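Local structure of glycogen synthase (Cyanobacterium sp. CLg1, 6GNF) at residues L359-G364 with P430-P435; I449-P454 with F468-I473. The protein belongs to the glycogen and starch synthases, two-domain glycosyltransferases of the GT-B fold, and binds adenosine-5'-diphosphate and a glycan in this structure. All coordinates share one frame; numbering follows the deposited sequence.

Interaction 1 (L359-G364 with P430-P435); sequences LENQKG and PSRFEP. With AC1 (4,6-dideoxy-4-{[(1S,4R,5S,6S)-4,5,6-trihydroxy-3-(hydroxymethyl)cyclohex-2-en-1-yl]amino}-alpha-D-glucopyranose), chain D; ADP (adenosine-5'-diphosphate), chain F.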
loop_
_atom_site.group_PDB
_atom_site.type_symbol
_atom_site.label_atom_id
_atom_site.label_comp_id
_atom_site.label_asym_id
_atom_site.label_seq_id
_atom_site.Cartn_x
_atom_site.Cartn_y
_atom_site.Cartn_z
ATOM N N LEU A 359 3.919 12.286 2.646
ATOM C CA LEU A 359 3.822 13.346 3.652
ATOM C C LEU A 359 2.354 13.543 4.060
ATOM O O LEU A 359 1.747 14.578 3.785
ATOM C CB LEU A 359 4.401 14.644 3.103
ATOM C CG LEU A 359 5.856 14.581 2.648
ATOM C CD1 LEU A 359 6.257 15.906 2.024
ATOM C CD2 LEU A 359 6.768 14.237 3.814
ATOM N N GLU A 360 1.802 12.523 4.706
ATOM C CA GLU A 360 0.394 12.461 5.055
ATOM C C GLU A 360 0.284 12.037 6.524
ATOM O O GLU A 360 1.213 11.460 7.077
ATOM C CB GLU A 360 -0.299 11.465 4.118
ATOM C CG GLU A 360 -1.848 11.496 4.153
ATOM C CD GLU A 360 -2.508 10.214 4.713
ATOM O OE1 GLU A 360 -2.614 9.189 3.996
ATOM O OE2 GLU A 360 -2.924 10.250 5.892
ATOM N N ASN A 361 -0.862 12.318 7.132
ATOM C CA ASN A 361 -1.079 12.016 8.548
ATOM C C ASN A 361 -0.637 10.606 8.961
ATOM O O ASN A 361 -0.021 10.421 10.006
ATOM C CB ASN A 361 -2.554 12.205 8.911
ATOM C CG ASN A 361 -2.823 11.958 10.388
ATOM O OD1 ASN A 361 -2.358 12.711 11.251
ATOM N ND2 ASN A 361 -3.529 10.882 10.693
ATOM N N GLN A 362 -0.975 9.612 8.153
ATOM C CA GLN A 362 -0.645 8.228 8.463
ATOM C C GLN A 362 0.816 8.007 8.854
ATOM O O GLN A 362 1.094 7.251 9.788
ATOM C CB GLN A 362 -0.982 7.306 7.283
ATOM C CG GLN A 362 -0.675 5.850 7.601
ATOM C CD GLN A 362 -0.914 4.916 6.455
ATOM O OE1 GLN A 362 -1.654 5.227 5.523
ATOM N NE2 GLN A 362 -0.269 3.758 6.499
ATOM N N LYS A 363 1.739 8.655 8.137
ATOM C CA LYS A 363 3.180 8.363 8.246
ATOM C C LYS A 363 3.945 9.186 9.278
ATOM O O LYS A 363 5.078 8.851 9.612
ATOM C CB LYS A 363 3.847 8.531 6.878
ATOM C CG LYS A 363 3.273 7.643 5.780
ATOM C CD LYS A 363 3.639 6.183 5.977
ATOM C CE LYS A 363 2.943 5.303 4.954
ATOM N NZ LYS A 363 3.354 3.872 5.067
ATOM N N GLY A 364 3.342 10.259 9.784
ATOM C CA GLY A 364 3.948 11.038 10.860
ATOM C C GLY A 364 5.156 11.865 10.475
ATOM O O GLY A 364 5.982 12.182 11.334
ATOM N N PRO A 430 7.525 6.788 12.137
ATOM C CA PRO A 430 6.601 7.210 13.185
ATOM C C PRO A 430 5.144 7.191 12.719
ATOM O O PRO A 430 4.445 8.205 12.809
ATOM C CB PRO A 430 7.065 8.636 13.477
ATOM C CG PRO A 430 7.529 9.132 12.155
ATOM C CD PRO A 430 8.143 7.944 11.462
ATOM N N SER A 431 4.695 6.040 12.228
ATOM C CA SER A 431 3.356 5.915 11.678
ATOM C C SER A 431 2.296 5.967 12.775
ATOM O O SER A 431 2.489 5.431 13.860
ATOM C CB SER A 431 3.216 4.606 10.891
ATOM O OG SER A 431 4.160 4.550 9.836
ATOM N N ARG A 432 1.172 6.613 12.476
ATOM C CA ARG A 432 0.018 6.633 13.369
ATOM C C ARG A 432 -0.828 5.372 13.215
ATOM O O ARG A 432 -1.492 4.949 14.153
ATOM C CB ARG A 432 -0.831 7.877 13.118
ATOM C CG ARG A 432 -0.123 9.171 13.496
ATOM C CD ARG A 432 -1.042 10.371 13.381
ATOM N NE ARG A 432 -0.433 11.578 13.953
ATOM C CZ ARG A 432 0.309 12.469 13.292
ATOM N NH1 ARG A 432 0.565 12.330 11.998
ATOM N NH2 ARG A 432 0.803 13.516 13.937
ATOM N N PHE A 433 -0.851 4.811 12.015
ATOM C CA PHE A 433 -1.356 3.459 11.786
ATOM C C PHE A 433 -0.611 2.895 10.577
ATOM O O PHE A 433 -0.177 3.656 9.702
ATOM C CB PHE A 433 -2.870 3.462 11.567
ATOM C CG PHE A 433 -3.319 4.371 10.460
ATOM C CD1 PHE A 433 -3.534 5.722 10.697
ATOM C CD2 PHE A 433 -3.521 3.878 9.174
ATOM C CE1 PHE A 433 -3.949 6.565 9.678
ATOM C CE2 PHE A 433 -3.933 4.716 8.148
ATOM C CZ PHE A 433 -4.142 6.064 8.401
ATOM N N GLU A 434 -0.435 1.576 10.534
ATOM C CA GLU A 434 0.363 0.953 9.489
ATOM C C GLU A 434 -0.037 -0.501 9.287
ATOM O O GLU A 434 0.431 -1.376 10.011
ATOM C CB GLU A 434 1.854 1.055 9.827
ATOM C CG GLU A 434 2.769 0.844 8.632
ATOM C CD GLU A 434 2.638 1.948 7.613
ATOM O OE1 GLU A 434 3.091 3.069 7.925
ATOM O OE2 GLU A 434 2.095 1.699 6.510
ATOM N N PRO A 435 -0.921 -0.767 8.311
ATOM C CA PRO A 435 -1.357 -2.125 8.030
ATOM C C PRO A 435 -0.219 -3.142 7.941
ATOM O O PRO A 435 -0.296 -4.213 8.545
ATOM C CB PRO A 435 -2.097 -1.972 6.694
ATOM C CG PRO A 435 -2.712 -0.627 6.806
ATOM C CD PRO A 435 -1.702 0.213 7.541
HETATM C C1 AC1 D . -3.518 3.307 -1.905
HETATM O O2 AC1 D . -5.314 1.732 -1.429
HETATM C C2 AC1 D . -3.884 1.916 -1.385
HETATM C C4A AC1 D . 0.622 -1.499 3.308
HETATM C C3 AC1 D . -3.352 1.679 0.029
HETATM O O3 AC1 D . -3.585 0.302 0.341
HETATM C C4 AC1 D . -1.851 2.031 0.143
HETATM N N4A AC1 D . -1.263 1.818 1.487
HETATM C C5 AC1 D . -1.699 3.487 -0.323
HETATM O O5 AC1 D . -2.131 3.601 -1.685
HETATM C C6 AC1 D . -0.267 3.993 -0.256
HETATM C C1B AC1 D . -1.258 0.554 2.227
HETATM C C2B AC1 D . -0.647 0.632 3.657
HETATM O O2B AC1 D . -0.337 1.958 4.077
HETATM C C3B AC1 D . 0.650 -0.113 3.879
HETATM O O3B AC1 D . 0.881 -0.239 5.282
HETATM O O4 AC1 D . 1.960 -2.000 3.403
HETATM C C5B AC1 D . 0.158 -1.479 1.875
HETATM C C7B AC1 D . -0.636 -0.537 1.391
HETATM C C6B AC1 D . 0.577 -2.599 0.977
HETATM O O6B AC1 D . 0.095 -3.807 1.569
HETATM P PB ADP F . 2.342 3.069 1.826
HETATM O O1B ADP F . 1.435 3.174 3.024
HETATM O O2B ADP F . 2.023 1.901 0.933
HETATM O O3B ADP F . 2.567 4.380 1.123
HETATM P PA ADP F . 4.590 1.331 2.319
HETATM O O1A ADP F . 3.682 0.113 2.416
HETATM O O2A ADP F . 5.826 1.455 3.199
HETATM O O3A ADP F . 3.758 2.708 2.514
HETATM O "O5'" ADP F . 5.072 1.488 0.784
HETATM C "C5'" ADP F . 5.522 2.743 0.262
HETATM C "C4'" ADP F . 6.596 2.457 -0.780
HETATM O "O4'" ADP F . 6.901 3.608 -1.571
HETATM C "C3'" ADP F . 7.889 2.042 -0.109
HETATM O "O3'" ADP F . 8.425 0.937 -0.842
HETATM C "C2'" ADP F . 8.769 3.270 -0.179
HETATM O "O2'" ADP F . 10.122 2.856 -0.340
HETATM C "C1'" ADP F . 8.253 4.031 -1.387
HETATM N N9 ADP F . 8.243 5.516 -1.285
HETATM C C8 ADP F . 7.395 6.271 -0.554
HETATM N N7 ADP F . 7.646 7.599 -0.723
HETATM C C5 ADP F . 8.668 7.705 -1.591
HETATM C C6 ADP F . 9.440 8.800 -2.213
HETATM N N6 ADP F . 9.169 10.091 -1.936
HETATM N N1 ADP F . 10.434 8.475 -3.066
HETATM C C2 ADP F . 10.737 7.201 -3.363
HETATM N N3 ADP F . 10.072 6.158 -2.833
HETATM C C4 ADP F . 9.048 6.335 -1.964
HETATM O O HOH W 1 6.006 6.105 9.154
#

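Interaction 2 (I449-P454 with F468-I473); sequences IPVVAP and FLMNKI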
loop_
_atom_site.group_PDB
_atom_site.type_symbol
_atom_site.label_atom_id
_atom_site.label_comp_id
_atom_site.label_asym_id
_atom_site.label_seq_id
_atom_site.Cartn_x
_atom_site.Cartn_y
_atom_site.Cartn_z
ATOM N N ILE A 449 18.555 -0.659 10.633
ATOM C CA ILE A 449 17.730 -1.065 11.765
ATOM C C ILE A 449 16.454 -0.229 11.880
ATOM O O ILE A 449 16.534 0.994 12.024
ATOM C CB ILE A 449 18.532 -0.952 13.073
ATOM C CG1 ILE A 449 19.662 -1.985 13.073
ATOM C CG2 ILE A 449 17.627 -1.151 14.280
ATOM C CD1 ILE A 449 20.736 -1.739 14.111
ATOM N N PRO A 450 15.276 -0.884 11.854
ATOM C CA PRO A 450 14.030 -0.131 12.001
ATOM C C PRO A 450 13.798 0.435 13.405
ATOM O O PRO A 450 14.035 -0.247 14.404
ATOM C CB PRO A 450 12.939 -1.164 11.667
ATOM C CG PRO A 450 13.637 -2.260 10.941
ATOM C CD PRO A 450 15.019 -2.295 11.511
ATOM N N VAL A 451 13.335 1.682 13.450
ATOM C CA VAL A 451 12.840 2.308 14.666
ATOM C C VAL A 451 11.437 2.785 14.317
ATOM O O VAL A 451 11.272 3.765 13.596
ATOM C CB VAL A 451 13.736 3.480 15.122
ATOM C CG1 VAL A 451 13.240 4.078 16.427
ATOM C CG2 VAL A 451 15.175 3.030 15.257
ATOM N N VAL A 452 10.435 2.082 14.838
ATOM C CA VAL A 452 9.084 2.157 14.311
ATOM C C VAL A 452 8.027 2.382 15.388
ATOM O O VAL A 452 8.241 2.099 16.560
ATOM C CB VAL A 452 8.742 0.867 13.529
ATOM C CG1 VAL A 452 9.746 0.657 12.406
ATOM C CG2 VAL A 452 8.725 -0.351 14.439
ATOM N N ALA A 453 6.888 2.917 14.969
ATOM C CA ALA A 453 5.738 3.052 15.849
ATOM C C ALA A 453 5.154 1.673 16.162
ATOM O O ALA A 453 5.158 0.787 15.306
ATOM C CB ALA A 453 4.676 3.930 15.210
ATOM N N PRO A 454 4.628 1.495 17.381
ATOM C CA PRO A 454 4.058 0.216 17.792
ATOM C C PRO A 454 2.622 0.044 17.301
ATOM O O PRO A 454 1.700 -0.028 18.100
ATOM C CB PRO A 454 4.110 0.315 19.319
ATOM C CG PRO A 454 3.859 1.763 19.589
ATOM C CD PRO A 454 4.517 2.509 18.452
ATOM N N PHE A 468 13.706 -1.425 17.187
ATOM C CA PHE A 468 13.150 -0.782 18.378
ATOM C C PHE A 468 11.782 -0.165 18.127
ATOM O O PHE A 468 11.520 0.332 17.037
ATOM C CB PHE A 468 14.094 0.316 18.861
ATOM C CG PHE A 468 15.474 -0.168 19.170
ATOM C CD1 PHE A 468 16.449 -0.195 18.190
ATOM C CD2 PHE A 468 15.796 -0.603 20.445
ATOM C CE1 PHE A 468 17.728 -0.645 18.475
ATOM C CE2 PHE A 468 17.073 -1.048 20.742
ATOM C CZ PHE A 468 18.039 -1.071 19.755
ATOM N N LEU A 469 10.940 -0.176 19.157
ATOM C CA LEU A 469 9.619 0.439 19.106
ATOM C C LEU A 469 9.612 1.793 19.810
ATOM O O LEU A 469 10.200 1.947 20.886
ATOM C CB LEU A 469 8.576 -0.453 19.777
ATOM C CG LEU A 469 8.354 -1.848 19.202
ATOM C CD1 LEU A 469 7.136 -2.490 19.867
ATOM C CD2 LEU A 469 8.171 -1.816 17.693
ATOM N N MET A 470 8.893 2.739 19.216
ATOM C CA MET A 470 8.595 4.016 19.847
ATOM C C MET A 470 7.408 3.833 20.786
ATOM O O MET A 470 6.811 2.758 20.859
ATOM C CB MET A 470 8.148 5.037 18.801
ATOM C CG MET A 470 9.080 5.252 17.634
ATOM S SD MET A 470 8.259 6.216 16.359
ATOM C CE MET A 470 9.583 6.279 15.155
ATOM N N ASN A 471 7.032 4.907 21.470
ATOM C CA ASN A 471 5.713 4.963 22.076
ATOM C C ASN A 471 4.713 5.319 20.980
ATOM O O ASN A 471 5.101 5.699 19.876
ATOM C CB ASN A 471 5.668 5.979 23.218
ATOM C CG ASN A 471 6.455 5.532 24.436
ATOM O OD1 ASN A 471 6.713 4.347 24.624
ATOM N ND2 ASN A 471 6.811 6.485 25.291
ATOM N N LYS A 472 3.431 5.179 21.285
ATOM C CA LYS A 472 2.361 5.407 20.313
ATOM C C LYS A 472 2.324 6.857 19.833
ATOM O O LYS A 472 2.422 7.775 20.630
ATOM C CB LYS A 472 1.017 5.042 20.949
ATOM C CG LYS A 472 -0.170 5.104 20.011
ATOM C CD LYS A 472 -1.468 4.927 20.781
ATOM C CE LYS A 472 -2.674 5.068 19.871
ATOM N NZ LYS A 472 -2.731 3.978 18.854
ATOM N N ILE A 473 2.176 7.049 18.528
ATOM C CA ILE A 473 2.022 8.382 17.951
ATOM C C ILE A 473 0.527 8.675 17.901
ATOM O O ILE A 473 -0.190 8.032 17.147
ATOM C CB ILE A 473 2.614 8.473 16.524
ATOM C CG1 ILE A 473 4.037 7.892 16.471
ATOM C CG2 ILE A 473 2.603 9.916 16.029
ATOM C CD1 ILE A 473 5.049 8.583 17.361
#

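Interaction 1 (L359-G364 with P430-P435)
K363 and E434 meet beside two ligands: K363 NZ makes a salt bridge to E434 OE2 at 2.9 Å, coming to its syn side, and also bonds O3A and O1B of ADP. E434 is held from three directions, since S431 OG reaches the anti lone pair of OE1 at 2.6 Å and AC1 O3B donates to OE2. One ammonium group thus bridges the carboxylate of E434 and the diphosphate of ADP. Packing is tight around Q362. Its CG, anti to the backbone N (chi1 -179°), lies over one face of the F433 ring, 3.6 Å from the centroid, in a CH-pi contact; the extended chain then carries NE2 to AC1 O2B in a nearly straight 3.0 Å bond (170°). The more solvent-accessible side is N361, partly exposed, whose OD1 rests over one face of the R432 guanidinium, while R432 NH1 bonds N361 O in the carbonyl plane at 2.8 Å. Between these ends R432 N bonds Q362 O, and a water joins K363 O to S431 OG. Both loops leave neighbouring parallel strands, 352-356 and 426-429; R432 also pairs with D366 of helix 365-370, which G364 precedes as N-cap residue, and P430 packs on I368.

Interaction 2 (I449-P454 with F468-I473)
Strands 449-452 and 468-469 run parallel, with V451 beside F468 and V452 beside L469, and three backbone bonds join them: F468 N to P450 O, V452 N to F468 O and M470 N to V452 O, the last 2.8 Å long. CA-H...O contacts fill in between, from V451 CA to F468 O and from L469 CA to V452 O. A beta-alpha-beta crossover through helix 457-461 links the two strands. On one face of the sheet, V452 CG2 meets L469 CD2 at 3.6 Å; with chi1 at -58°, CG2 sits between the backbone N and the carbonyl carbon. L469 CD1 reaches on to P454 CB. The side chains of V451 and F468 lie on the other face. Near the start of the first strand, I449 CG2 approaches F468 CD1 at 4.2 Å. Past the strands, M470 takes over: its chain is extended beyond CG and runs back along the first segment, laying SD 3.8 Å from A453 N and CE 3.4 Å from V451 O. The P454 ring rests against the turning backbone, CD 3.3 Å from M470 O, and A453 CB touches I473 CG1. Helices 485-503 and 509-520 cover F468, through A502 and M514. Across the segments the hydrogen bonds are all main-chain, so they set the parallel register, while the side chains add apolar contacts.

Interactions 1 and 2 follow one another along the chain, with centres 12 Å apart, and both belong to the domain built on the six-stranded parallel sheet. Interaction 1 joins loops after its strands 352-356 and 426-429; interaction 2 pairs 449-452 with the edge strand 468-469, one of the two ends of the sheet. Strand 449-452 lies next to 426-429, so the two contacts share a border and touch directly: S431 O packs on A453 CB, M470 CE on P430 N, and I473 on P430 O and R432 CG. Interaction 1 thus faces the ligands, while interaction 2 lies behind it, with the V452 side chain about 10 Å from ADP, and its apolar side chains pack mainly against the backbone at the start of 430-435.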